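Local coordinates for protein metallocarboxypeptidase (Trypanosoma cruzi, PDB 3DWC) that probably removes single amino acids other than proline from the C-terminus of peptides, as a cobalt-bound M32-family metallocarboxypeptidase, at residues L356-I368 and V382-L394. Residues are numbered along the deposited sequence; the frame is centred on the assembly and turned at random.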
loop_
_atom_site.group_PDB
_atom_site.type_symbol
_atom_site.label_atom_id
_atom_site.label_comp_id
_atom_site.label_asym_id
_atom_site.label_seq_id
_atom_site.Cartn_x
_atom_site.Cartn_y
_atom_site.Cartn_z
ATOM N N LEU B 356 -6.133 18.790 30.884
ATOM C CA LEU B 356 -6.257 20.143 31.421
ATOM C C LEU B 356 -5.119 21.068 30.990
ATOM O O LEU B 356 -5.350 22.238 30.675
ATOM C CB LEU B 356 -6.389 20.079 32.959
ATOM C CG LEU B 356 -6.759 21.337 33.754
ATOM C CD1 LEU B 356 -8.150 21.903 33.451
ATOM C CD2 LEU B 356 -6.669 21.056 35.248
ATOM N N CYS B 357 -3.898 20.536 30.942
ATOM C CA CYS B 357 -2.700 21.331 30.648
ATOM C C CYS B 357 -2.534 21.584 29.189
ATOM O O CYS B 357 -2.005 22.605 28.771
ATOM C CB CYS B 357 -1.452 20.613 31.145
ATOM S SG CYS B 357 -1.364 20.556 32.937
ATOM N N TYR B 358 -2.956 20.613 28.406
ATOM C CA TYR B 358 -2.822 20.642 26.962
ATOM C C TYR B 358 -3.189 22.005 26.284
ATOM O O TYR B 358 -2.369 22.570 25.553
ATOM C CB TYR B 358 -3.592 19.468 26.364
ATOM C CG TYR B 358 -3.151 19.141 24.974
ATOM C CD1 TYR B 358 -2.340 18.041 24.723
ATOM C CD2 TYR B 358 -3.482 19.966 23.918
ATOM C CE1 TYR B 358 -1.914 17.756 23.452
ATOM C CE2 TYR B 358 -3.073 19.676 22.654
ATOM C CZ TYR B 358 -2.292 18.581 22.428
ATOM O OH TYR B 358 -1.895 18.320 21.157
ATOM N N PRO B 359 -4.387 22.542 26.531
ATOM C CA PRO B 359 -4.738 23.823 25.916
ATOM C C PRO B 359 -3.773 24.986 26.244
ATOM O O PRO B 359 -3.653 25.917 25.453
ATOM C CB PRO B 359 -6.101 24.124 26.518
ATOM C CG PRO B 359 -6.198 23.304 27.720
ATOM C CD PRO B 359 -5.494 22.044 27.344
ATOM N N LEU B 360 -3.145 24.948 27.412
ATOM C CA LEU B 360 -2.157 25.946 27.759
ATOM C C LEU B 360 -0.930 25.889 26.804
ATOM O O LEU B 360 -0.424 26.934 26.394
ATOM C CB LEU B 360 -1.778 25.807 29.224
ATOM C CG LEU B 360 -2.944 26.195 30.132
ATOM C CD1 LEU B 360 -2.714 25.748 31.575
ATOM C CD2 LEU B 360 -3.241 27.699 30.043
ATOM N N HIS B 361 -0.508 24.688 26.406
ATOM C CA HIS B 361 0.561 24.516 25.417
ATOM C C HIS B 361 0.127 25.064 24.053
ATOM O O HIS B 361 0.892 25.702 23.356
ATOM C CB HIS B 361 0.947 23.023 25.271
ATOM C CG HIS B 361 1.629 22.424 26.485
ATOM N ND1 HIS B 361 3.005 22.356 26.620
ATOM C CD2 HIS B 361 1.119 21.842 27.598
ATOM C CE1 HIS B 361 3.306 21.786 27.773
ATOM N NE2 HIS B 361 2.179 21.444 28.376
ATOM N N VAL B 362 -1.133 24.839 23.687
ATOM C CA VAL B 362 -1.677 25.297 22.418
ATOM C C VAL B 362 -1.810 26.807 22.444
ATOM O O VAL B 362 -1.400 27.483 21.498
ATOM C CB VAL B 362 -3.051 24.604 22.127
ATOM C CG1 VAL B 362 -3.768 25.229 20.925
ATOM C CG2 VAL B 362 -2.841 23.077 21.942
ATOM N N MET B 363 -2.409 27.337 23.509
ATOM C CA MET B 363 -2.588 28.773 23.622
ATOM C C MET B 363 -1.268 29.520 23.433
ATOM O O MET B 363 -1.167 30.481 22.689
ATOM C CB MET B 363 -3.110 29.155 24.995
ATOM C CG MET B 363 -3.258 30.634 25.150
ATOM S SD MET B 363 -4.431 31.043 26.437
ATOM C CE MET B 363 -3.533 30.602 27.908
ATOM N N LEU B 364 -0.261 29.086 24.141
ATOM C CA LEU B 364 1.055 29.706 23.985
ATOM C C LEU B 364 1.651 29.638 22.572
ATOM O O LEU B 364 2.399 30.542 22.172
ATOM C CB LEU B 364 2.015 29.165 25.027
ATOM C CG LEU B 364 3.088 28.119 24.831
ATOM C CD1 LEU B 364 4.225 28.506 23.884
ATOM C CD2 LEU B 364 3.604 27.903 26.221
ATOM N N ARG B 365 1.351 28.587 21.818
ATOM C CA ARG B 365 1.857 28.521 20.457
ATOM C C ARG B 365 1.060 29.461 19.585
ATOM O O ARG B 365 1.620 30.104 18.703
ATOM C CB ARG B 365 1.844 27.118 19.919
ATOM C CG ARG B 365 2.786 26.191 20.640
ATOM C CD ARG B 365 2.398 24.720 20.423
ATOM N NE ARG B 365 3.470 23.790 20.806
ATOM C CZ ARG B 365 3.866 23.624 22.066
ATOM N NH1 ARG B 365 4.845 22.793 22.361
ATOM N NH2 ARG B 365 3.300 24.319 23.033
ATOM N N TYR B 366 -0.239 29.573 19.844
ATOM C CA TYR B 366 -1.070 30.508 19.101
ATOM C C TYR B 366 -0.450 31.944 19.198
ATOM O O TYR B 366 -0.156 32.600 18.186
ATOM C CB TYR B 366 -2.535 30.448 19.591
ATOM C CG TYR B 366 -3.341 31.604 19.083
ATOM C CD1 TYR B 366 -3.800 32.583 19.934
ATOM C CD2 TYR B 366 -3.576 31.759 17.710
ATOM C CE1 TYR B 366 -4.531 33.679 19.445
ATOM C CE2 TYR B 366 -4.298 32.825 17.224
ATOM C CZ TYR B 366 -4.762 33.779 18.093
ATOM O OH TYR B 366 -5.439 34.830 17.587
ATOM N N GLU B 367 -0.185 32.362 20.429
ATOM C CA GLU B 367 0.233 33.708 20.728
ATOM C C GLU B 367 1.558 34.072 20.061
ATOM O O GLU B 367 1.681 35.120 19.434
ATOM C CB GLU B 367 0.277 33.893 22.252
ATOM C CG GLU B 367 -1.129 33.886 22.813
ATOM C CD GLU B 367 -1.243 33.735 24.312
ATOM O OE1 GLU B 367 -2.412 33.685 24.783
ATOM O OE2 GLU B 367 -0.214 33.671 25.020
ATOM N N ILE B 368 2.511 33.165 20.145
ATOM C CA ILE B 368 3.781 33.328 19.490
ATOM C C ILE B 368 3.641 33.396 17.965
ATOM O O ILE B 368 4.164 34.337 17.345
ATOM C CB ILE B 368 4.745 32.217 19.908
ATOM C CG1 ILE B 368 5.064 32.375 21.398
ATOM C CG2 ILE B 368 6.028 32.276 19.061
ATOM C CD1 ILE B 368 5.497 31.121 22.069
ATOM N N VAL B 382 11.989 34.154 20.481
ATOM C CA VAL B 382 11.088 33.024 20.732
ATOM C C VAL B 382 11.375 32.323 22.063
ATOM O O VAL B 382 10.452 32.142 22.861
ATOM C CB VAL B 382 11.057 32.012 19.556
ATOM C CG1 VAL B 382 10.303 30.700 19.959
ATOM C CG2 VAL B 382 10.420 32.657 18.330
ATOM N N PRO B 383 12.637 31.937 22.312
ATOM C CA PRO B 383 12.991 31.277 23.583
ATOM C C PRO B 383 12.609 32.050 24.830
ATOM O O PRO B 383 12.074 31.470 25.784
ATOM C CB PRO B 383 14.514 31.152 23.495
ATOM C CG PRO B 383 14.774 31.074 22.024
ATOM C CD PRO B 383 13.820 32.056 21.434
ATOM N N ARG B 384 12.892 33.342 24.812
ATOM C CA ARG B 384 12.547 34.225 25.915
ATOM C C ARG B 384 11.041 34.202 26.181
ATOM O O ARG B 384 10.599 33.988 27.304
ATOM C CB ARG B 384 13.023 35.647 25.595
ATOM C CG ARG B 384 13.139 36.583 26.795
ATOM C CD ARG B 384 12.083 37.684 26.774
ATOM N NE ARG B 384 12.029 38.364 25.476
ATOM C CZ ARG B 384 11.055 39.186 25.089
ATOM N NH1 ARG B 384 10.040 39.468 25.898
ATOM N NH2 ARG B 384 11.106 39.735 23.881
ATOM N N VAL B 385 10.265 34.397 25.128
ATOM C CA VAL B 385 8.813 34.475 25.215
ATOM C C VAL B 385 8.177 33.095 25.488
ATOM O O VAL B 385 7.160 33.013 26.146
ATOM C CB VAL B 385 8.237 35.064 23.905
ATOM C CG1 VAL B 385 6.719 35.052 23.933
ATOM C CG2 VAL B 385 8.775 36.501 23.665
ATOM N N TRP B 386 8.786 32.028 24.972
ATOM C CA TRP B 386 8.351 30.651 25.253
ATOM C C TRP B 386 8.430 30.373 26.738
ATOM O O TRP B 386 7.492 29.826 27.332
ATOM C CB TRP B 386 9.253 29.655 24.540
ATOM C CG TRP B 386 8.718 28.284 24.541
ATOM C CD1 TRP B 386 8.763 27.382 25.554
ATOM C CD2 TRP B 386 8.061 27.648 23.459
ATOM N NE1 TRP B 386 8.161 26.205 25.168
ATOM C CE2 TRP B 386 7.718 26.347 23.882
ATOM C CE3 TRP B 386 7.714 28.051 22.164
ATOM C CZ2 TRP B 386 7.056 25.452 23.067
ATOM C CZ3 TRP B 386 7.034 27.137 21.336
ATOM C CH2 TRP B 386 6.732 25.862 21.793
ATOM N N ASN B 387 9.562 30.776 27.324
ATOM C CA ASN B 387 9.802 30.655 28.759
ATOM C C ASN B 387 8.840 31.503 29.606
ATOM O O ASN B 387 8.349 31.053 30.650
ATOM C CB ASN B 387 11.246 31.031 29.074
ATOM C CG ASN B 387 11.538 31.007 30.562
ATOM O OD1 ASN B 387 11.491 29.958 31.198
ATOM N ND2 ASN B 387 11.810 32.174 31.128
ATOM N N GLU B 388 8.608 32.743 29.179
ATOM C CA GLU B 388 7.674 33.638 29.872
ATOM C C GLU B 388 6.288 33.018 29.982
ATOM O O GLU B 388 5.661 33.006 31.043
ATOM C CB GLU B 388 7.538 34.963 29.118
ATOM C CG GLU B 388 8.711 35.919 29.286
ATOM C CD GLU B 388 8.531 37.209 28.484
ATOM O OE1 GLU B 388 9.229 38.217 28.785
ATOM O OE2 GLU B 388 7.691 37.215 27.552
ATOM N N LYS B 389 5.805 32.545 28.841
ATOM C CA LYS B 389 4.488 31.957 28.736
ATOM C C LYS B 389 4.409 30.652 29.511
ATOM O O LYS B 389 3.405 30.392 30.161
ATOM C CB LYS B 389 4.107 31.792 27.263
ATOM C CG LYS B 389 3.770 33.159 26.612
ATOM C CD LYS B 389 3.592 33.129 25.100
ATOM C CE LYS B 389 3.215 34.510 24.539
ATOM N NZ LYS B 389 1.998 35.125 25.188
ATOM N N MET B 390 5.487 29.869 29.481
ATOM C CA MET B 390 5.521 28.560 30.160
ATOM C C MET B 390 5.433 28.715 31.678
ATOM O O MET B 390 4.664 28.001 32.337
ATOM C CB MET B 390 6.787 27.762 29.768
ATOM C CG MET B 390 6.699 27.038 28.424
ATOM S SD MET B 390 5.405 25.740 28.300
ATOM C CE MET B 390 5.909 24.580 29.598
ATOM N N LYS B 391 6.211 29.646 32.225
ATOM C CA LYS B 391 6.139 29.990 33.645
ATOM C C LYS B 391 4.767 30.523 33.988
ATOM O O LYS B 391 4.204 30.196 35.016
ATOM C CB LYS B 391 7.173 31.070 34.015
ATOM C CG LYS B 391 8.634 30.623 33.966
ATOM C CD LYS B 391 9.615 31.798 33.785
ATOM C CE LYS B 391 9.699 32.707 35.012
ATOM N NZ LYS B 391 10.691 33.845 34.871
ATOM N N SER B 392 4.230 31.363 33.118
ATOM C CA SER B 392 2.986 32.050 33.419
ATOM C C SER B 392 1.773 31.124 33.402
ATOM O O SER B 392 0.897 31.200 34.276
ATOM C CB SER B 392 2.777 33.173 32.414
ATOM O OG SER B 392 1.656 33.926 32.789
ATOM N N TYR B 393 1.702 30.286 32.375
ATOM C CA TYR B 393 0.555 29.424 32.166
ATOM C C TYR B 393 0.651 28.109 32.918
ATOM O O TYR B 393 -0.325 27.679 33.518
ATOM C CB TYR B 393 0.367 29.158 30.668
ATOM C CG TYR B 393 0.121 30.412 29.836
ATOM C CD1 TYR B 393 -0.470 31.539 30.384
ATOM C CD2 TYR B 393 0.432 30.442 28.491
ATOM C CE1 TYR B 393 -0.707 32.682 29.611
ATOM C CE2 TYR B 393 0.184 31.587 27.703
ATOM C CZ TYR B 393 -0.383 32.699 28.281
ATOM O OH TYR B 393 -0.624 33.837 27.521
ATOM N N LEU B 394 1.835 27.493 32.903
ATOM C CA LEU B 394 2.047 26.141 33.464
ATOM C C LEU B 394 2.958 26.095 34.699
ATOM O O LEU B 394 3.183 25.019 35.252
ATOM C CB LEU B 394 2.636 25.237 32.386
ATOM C CG LEU B 394 1.687 24.881 31.241
ATOM C CD1 LEU B 394 2.441 24.630 29.957
ATOM C CD2 LEU B 394 0.835 23.663 31.594
#
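The Y393 ring carries the methyl CE of M363 over the centre of one face, 3.7 Å from the ring centroid, with M363 SD farther above it in a Met-aromatic contact; at its edge lie E367 OE2 and L364 CB. On W386, L364 CD1 sits over one face, 3.8 Å from the six-membered ring's centroid, while R365 NH1 meets the edge; the guanidinium, turned 68° from the indole, receives W386 CH2 over its own face. L394 CD1 lies over one face of the H361 ring, offset toward its rim, in a third CH-pi contact. L364 is a knob among W386, K389, M390 and Y393, its CD2 3.5 Å from M390 SD. Y393 OH donates to the syn lone pair of E367 OE2 (2.5 Å), and K389 NZ, swung round by its bend at chi4 (-54°), reaches the same oxygen from its anti side, tilted out of the carboxylate plane, in a salt bridge of 2.7 Å. Two donors thus grip one carboxylate oxygen, while E367 OE1 forms a salt bridge with R179 of helix 168-196. Helices 358-374 and 382-394 run roughly antiparallel; the axes of 358-368 and 382-394 come within 10.0 Å at 148°, forming a helical hairpin in this largely helical M32 fold. Helix 168-196 touches L360 and Y393, and helix 421-441 packs against Y358, P359, V362 and Y366.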